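Local structure of gamma-glutamyl-gamma-aminobutyraldehyde dehydrogenase (Burkholderia cenocepacia, 4LIH) at residues 99-102 against 103-106; 122-125 against 126-130. The protein probably oxidises aldehydes, among them gamma-glutamyl-gamma-aminobutyraldehyde, to carboxylic acids with NAD(P)+ as electron acceptor, as a member of the aldehyde dehydrogenase family. One frame throughout, in Å; residues are numbered along the deposited sequence.

Contact 1: residues 99-102 against 103-106; sequences AALM and REHL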
loop_
_atom_site.group_PDB
_atom_site.type_symbol
_atom_site.label_atom_id
_atom_site.label_comp_id
_atom_site.label_asym_id
_atom_site.label_seq_id
_atom_site.Cartn_x
_atom_site.Cartn_y
_atom_site.Cartn_z
ATOM N N ALA A 99 21.971 2.422 -17.427
ATOM C CA ALA A 99 22.136 1.036 -17.104
ATOM C C ALA A 99 22.479 0.197 -18.323
ATOM O O ALA A 99 23.371 -0.657 -18.242
ATOM C CB ALA A 99 20.873 0.491 -16.465
ATOM N N ALA A 100 21.777 0.422 -19.421
ATOM C CA ALA A 100 22.132 -0.226 -20.716
ATOM C C ALA A 100 23.598 0.020 -21.082
ATOM O O ALA A 100 24.307 -0.894 -21.527
ATOM C CB ALA A 100 21.228 0.253 -21.831
ATOM N N LEU A 101 24.045 1.264 -20.913
ATOM C CA LEU A 101 25.445 1.587 -21.142
ATOM C C LEU A 101 26.364 0.823 -20.205
ATOM O O LEU A 101 27.388 0.275 -20.646
ATOM C CB LEU A 101 25.710 3.085 -21.057
ATOM C CG LEU A 101 25.218 3.908 -22.257
ATOM C CD1 LEU A 101 25.206 5.373 -21.892
ATOM C CD2 LEU A 101 26.072 3.708 -23.491
ATOM N N MET A 102 26.023 0.753 -18.922
ATOM C CA MET A 102 26.848 -0.021 -18.004
ATOM C C MET A 102 26.986 -1.443 -18.541
ATOM O O MET A 102 28.079 -2.008 -18.536
ATOM C CB MET A 102 26.263 -0.093 -16.607
ATOM C CG MET A 102 26.211 1.224 -15.882
ATOM S SD MET A 102 25.582 0.984 -14.185
ATOM C CE MET A 102 25.189 2.675 -13.899
ATOM N N ARG A 103 25.881 -2.002 -19.002
ATOM C CA ARG A 103 25.878 -3.338 -19.511
ATOM C C ARG A 103 26.718 -3.469 -20.805
ATOM O O ARG A 103 27.441 -4.453 -20.984
ATOM C CB ARG A 103 24.434 -3.821 -19.723
ATOM C CG ARG A 103 23.713 -4.040 -18.416
ATOM C CD ARG A 103 22.326 -4.644 -18.625
ATOM N NE ARG A 103 21.577 -4.733 -17.366
ATOM C CZ ARG A 103 21.696 -5.710 -16.460
ATOM N NH1 ARG A 103 22.544 -6.743 -16.624
ATOM N NH2 ARG A 103 20.959 -5.662 -15.362
ATOM N N GLU A 104 26.630 -2.481 -21.681
ATOM C CA GLU A 104 27.426 -2.453 -22.902
ATOM C C GLU A 104 28.934 -2.398 -22.577
ATOM O O GLU A 104 29.765 -2.968 -23.281
ATOM C CB GLU A 104 27.077 -1.234 -23.748
ATOM C CG GLU A 104 25.760 -1.316 -24.492
ATOM C CD GLU A 104 25.507 -0.037 -25.251
ATOM O OE1 GLU A 104 26.471 0.466 -25.836
ATOM O OE2 GLU A 104 24.362 0.464 -25.234
ATOM N N HIS A 105 29.274 -1.690 -21.516
ATOM C CA HIS A 105 30.653 -1.579 -21.058
ATOM C C HIS A 105 30.963 -2.549 -19.912
ATOM O O HIS A 105 31.890 -2.330 -19.134
ATOM C CB HIS A 105 30.925 -0.142 -20.634
ATOM C CG HIS A 105 30.871 0.834 -21.770
ATOM N ND1 HIS A 105 32.000 1.208 -22.472
ATOM C CD2 HIS A 105 29.838 1.498 -22.341
ATOM C CE1 HIS A 105 31.667 2.070 -23.417
ATOM N NE2 HIS A 105 30.362 2.267 -23.358
ATOM N N LEU A 106 30.213 -3.638 -19.823
ATOM C CA LEU A 106 30.387 -4.539 -18.689
ATOM C C LEU A 106 31.822 -5.067 -18.538
ATOM O O LEU A 106 32.308 -5.151 -17.411
ATOM C CB LEU A 106 29.401 -5.705 -18.715
ATOM C CG LEU A 106 29.613 -6.681 -17.542
ATOM C CD1 LEU A 106 28.308 -7.089 -16.890
ATOM C CD2 LEU A 106 30.380 -7.899 -17.990
#

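Contact 2: residues 122-125 against 126-130; sequences GDTT and TVDVP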
loop_
_atom_site.group_PDB
_atom_site.type_symbol
_atom_site.label_atom_id
_atom_site.label_comp_id
_atom_site.label_asym_id
_atom_site.label_seq_id
_atom_site.Cartn_x
_atom_site.Cartn_y
_atom_site.Cartn_z
ATOM N N GLY A 122 35.569 -13.321 -12.147
ATOM C CA GLY A 122 34.394 -14.181 -12.234
ATOM C C GLY A 122 33.251 -13.589 -11.382
ATOM O O GLY A 122 32.064 -13.813 -11.656
ATOM N N ASP A 123 33.605 -12.860 -10.330
ATOM C CA ASP A 123 32.651 -12.164 -9.476
ATOM C C ASP A 123 32.166 -10.832 -10.065
ATOM O O ASP A 123 30.953 -10.536 -10.099
ATOM C CB ASP A 123 33.295 -11.896 -8.090
ATOM C CG ASP A 123 33.557 -13.197 -7.245
ATOM O OD1 ASP A 123 33.146 -14.321 -7.627
ATOM O OD2 ASP A 123 34.110 -13.066 -6.112
ATOM N N THR A 124 33.107 -9.985 -10.496
ATOM C CA THR A 124 32.757 -8.632 -10.980
ATOM C C THR A 124 31.912 -8.618 -12.246
ATOM O O THR A 124 31.057 -7.744 -12.422
ATOM C CB THR A 124 33.972 -7.701 -11.159
ATOM O OG1 THR A 124 34.889 -8.233 -12.135
ATOM C CG2 THR A 124 34.650 -7.484 -9.831
ATOM N N THR A 125 32.149 -9.598 -13.117
ATOM C CA THR A 125 31.388 -9.750 -14.334
ATOM C C THR A 125 29.972 -10.261 -14.138
ATOM O O THR A 125 29.123 -10.060 -15.017
ATOM C CB THR A 125 32.091 -10.679 -15.348
ATOM O OG1 THR A 125 32.278 -11.973 -14.769
ATOM C CG2 THR A 125 33.438 -10.094 -15.782
ATOM N N THR A 126 29.707 -10.905 -12.996
ATOM C CA THR A 126 28.448 -11.549 -12.764
ATOM C C THR A 126 27.637 -11.031 -11.567
ATOM O O THR A 126 26.421 -11.130 -11.571
ATOM C CB THR A 126 28.627 -13.065 -12.579
ATOM O OG1 THR A 126 29.398 -13.318 -11.394
ATOM C CG2 THR A 126 29.311 -13.640 -13.785
ATOM N N VAL A 127 28.300 -10.497 -10.561
ATOM C CA VAL A 127 27.650 -9.991 -9.364
ATOM C C VAL A 127 27.698 -8.475 -9.379
ATOM O O VAL A 127 26.655 -7.830 -9.387
ATOM C CB VAL A 127 28.303 -10.572 -8.091
ATOM C CG1 VAL A 127 27.820 -9.849 -6.832
ATOM C CG2 VAL A 127 28.071 -12.091 -8.001
ATOM N N ASP A 128 28.899 -7.886 -9.420
ATOM C CA ASP A 128 29.038 -6.430 -9.161
ATOM C C ASP A 128 28.455 -5.524 -10.270
ATOM O O ASP A 128 27.578 -4.722 -10.013
ATOM C CB ASP A 128 30.532 -6.083 -8.870
ATOM C CG ASP A 128 31.097 -6.919 -7.711
ATOM O OD1 ASP A 128 31.434 -8.105 -7.893
ATOM O OD2 ASP A 128 31.144 -6.416 -6.589
ATOM N N VAL A 129 28.936 -5.648 -11.510
ATOM C CA VAL A 129 28.452 -4.794 -12.570
ATOM C C VAL A 129 26.951 -5.123 -12.914
ATOM O O VAL A 129 26.124 -4.253 -12.894
ATOM C CB VAL A 129 29.400 -4.829 -13.791
ATOM C CG1 VAL A 129 28.870 -3.903 -14.891
ATOM C CG2 VAL A 129 30.848 -4.435 -13.369
ATOM N N PRO A 130 26.579 -6.384 -13.123
ATOM C CA PRO A 130 25.142 -6.595 -13.367
ATOM C C PRO A 130 24.231 -6.126 -12.221
ATOM O O PRO A 130 23.128 -5.639 -12.498
ATOM C CB PRO A 130 25.022 -8.112 -13.559
ATOM C CG PRO A 130 26.380 -8.565 -13.908
ATOM C CD PRO A 130 27.342 -7.645 -13.217
#

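Contact 1: residues 99-102 against 103-106
The amide of His-105 gives its hydrogen to Leu-101 O, N to O 2.9 Å, and the CD2 edge of the imidazole meets that same oxygen. CD2 lies 3.2 Å from Leu-101 O, with the oxygen in the ring plane; chi1 of -66° sets CG beside the backbone N, which brings this edge to the carbonyl. ND1 makes a weak hydrogen bond with Glu-108 OE1, in helix 106-117. The two amides before His-105 are bonded in the same way, Arg-103 N to Ala-99 O at 2.9 Å and Glu-104 N to Ala-100 O at 2.8 Å. These i to i+4 bonds close the last turn of helix 88-104. His-105 leaves helical geometry and serves as N-cap residue of helix 106-117, a position where the chain can bend between two helices. The small methyl of Ala-99 suits a buried place against helix 121-142, where it touches Glu-137. The aliphatic part of Arg-103 runs past Ala-99 O, CG 3.4 Å from it, and carries NE to a salt bridge with Glu-137. Glu-104 lays its CG against Ala-100 O, while its OE2 pairs with Arg-97, as suits an exposed face. Leu-101, greasy and buried, packs on Glu-217 and Ala-218, its CD2 4.0 Å from Glu-104 OE1.

Contact 2: residues 122-125 against 126-130
Thr-126 OG1 donates to Gly-122 O at 2.7 Å, in the carbonyl plane, at the place where helix 121-142 widens into a pi-type turn at 126-128. The threonine hydroxyl thus occupies the carbonyl that its own amide does not reach. That amide bonds instead to Asp-123 O at 3.2 Å, from well above the carbonyl plane. Val-127 N reaches the same oxygen at 2.7 Å, much closer to the C=O direction, and Asp-128 N adds a weak third bond, of the i to i+5 kind that defines the wide turn. In the wide turn itself, Val-129 N meets Thr-124 O at 3.1 Å in a nearly straight i to i+5 bond, N-H...O 172°. Pro-130 has no amide hydrogen to give, so it fits where the helix is kinked.

The packed side is made by Thr-124, Asp-128 and Val-129, all buried. The CG2 methyl of Thr-124 lies 3.8 Å from Asp-128 OD1, while its hydroxyl is held by Thr-114 and by Ser-110 O. Asp-128 sends OD2 to a salt bridge with Lys-119, and Val-129 presses on Ser-110 of helix 106-117. Thr-126 and Val-127 are exposed, Val-127 resting against Tyr-303; a bound MES molecule, probably from the crystallisation liquor, lies about 5 Å from the Val-127 side chain. The Pro-130 ring sets its CG 3.3 Å from Thr-125 O.

How the contacts relate
Contact 1 comes first along the chain, at the junction of helices 88-104 and 106-117; contact 2 follows in the early turns of helix 121-142. Their centres are about 12 Å apart, on the same side of the chain's centre, and they meet directly. Leu-106 CD1 reaches Thr-125 O at 3.6 Å and Val-129 CG1 at 3.8 Å, so the residue that opens helix 106-117 packs against the region where helix 121-142 widens. Arg-103 NH2 comes within 3.6 Å of Pro-130 O. Three successive helices of the aldehyde dehydrogenase fold are thus joined here, away from the predicted active-site Glu-274.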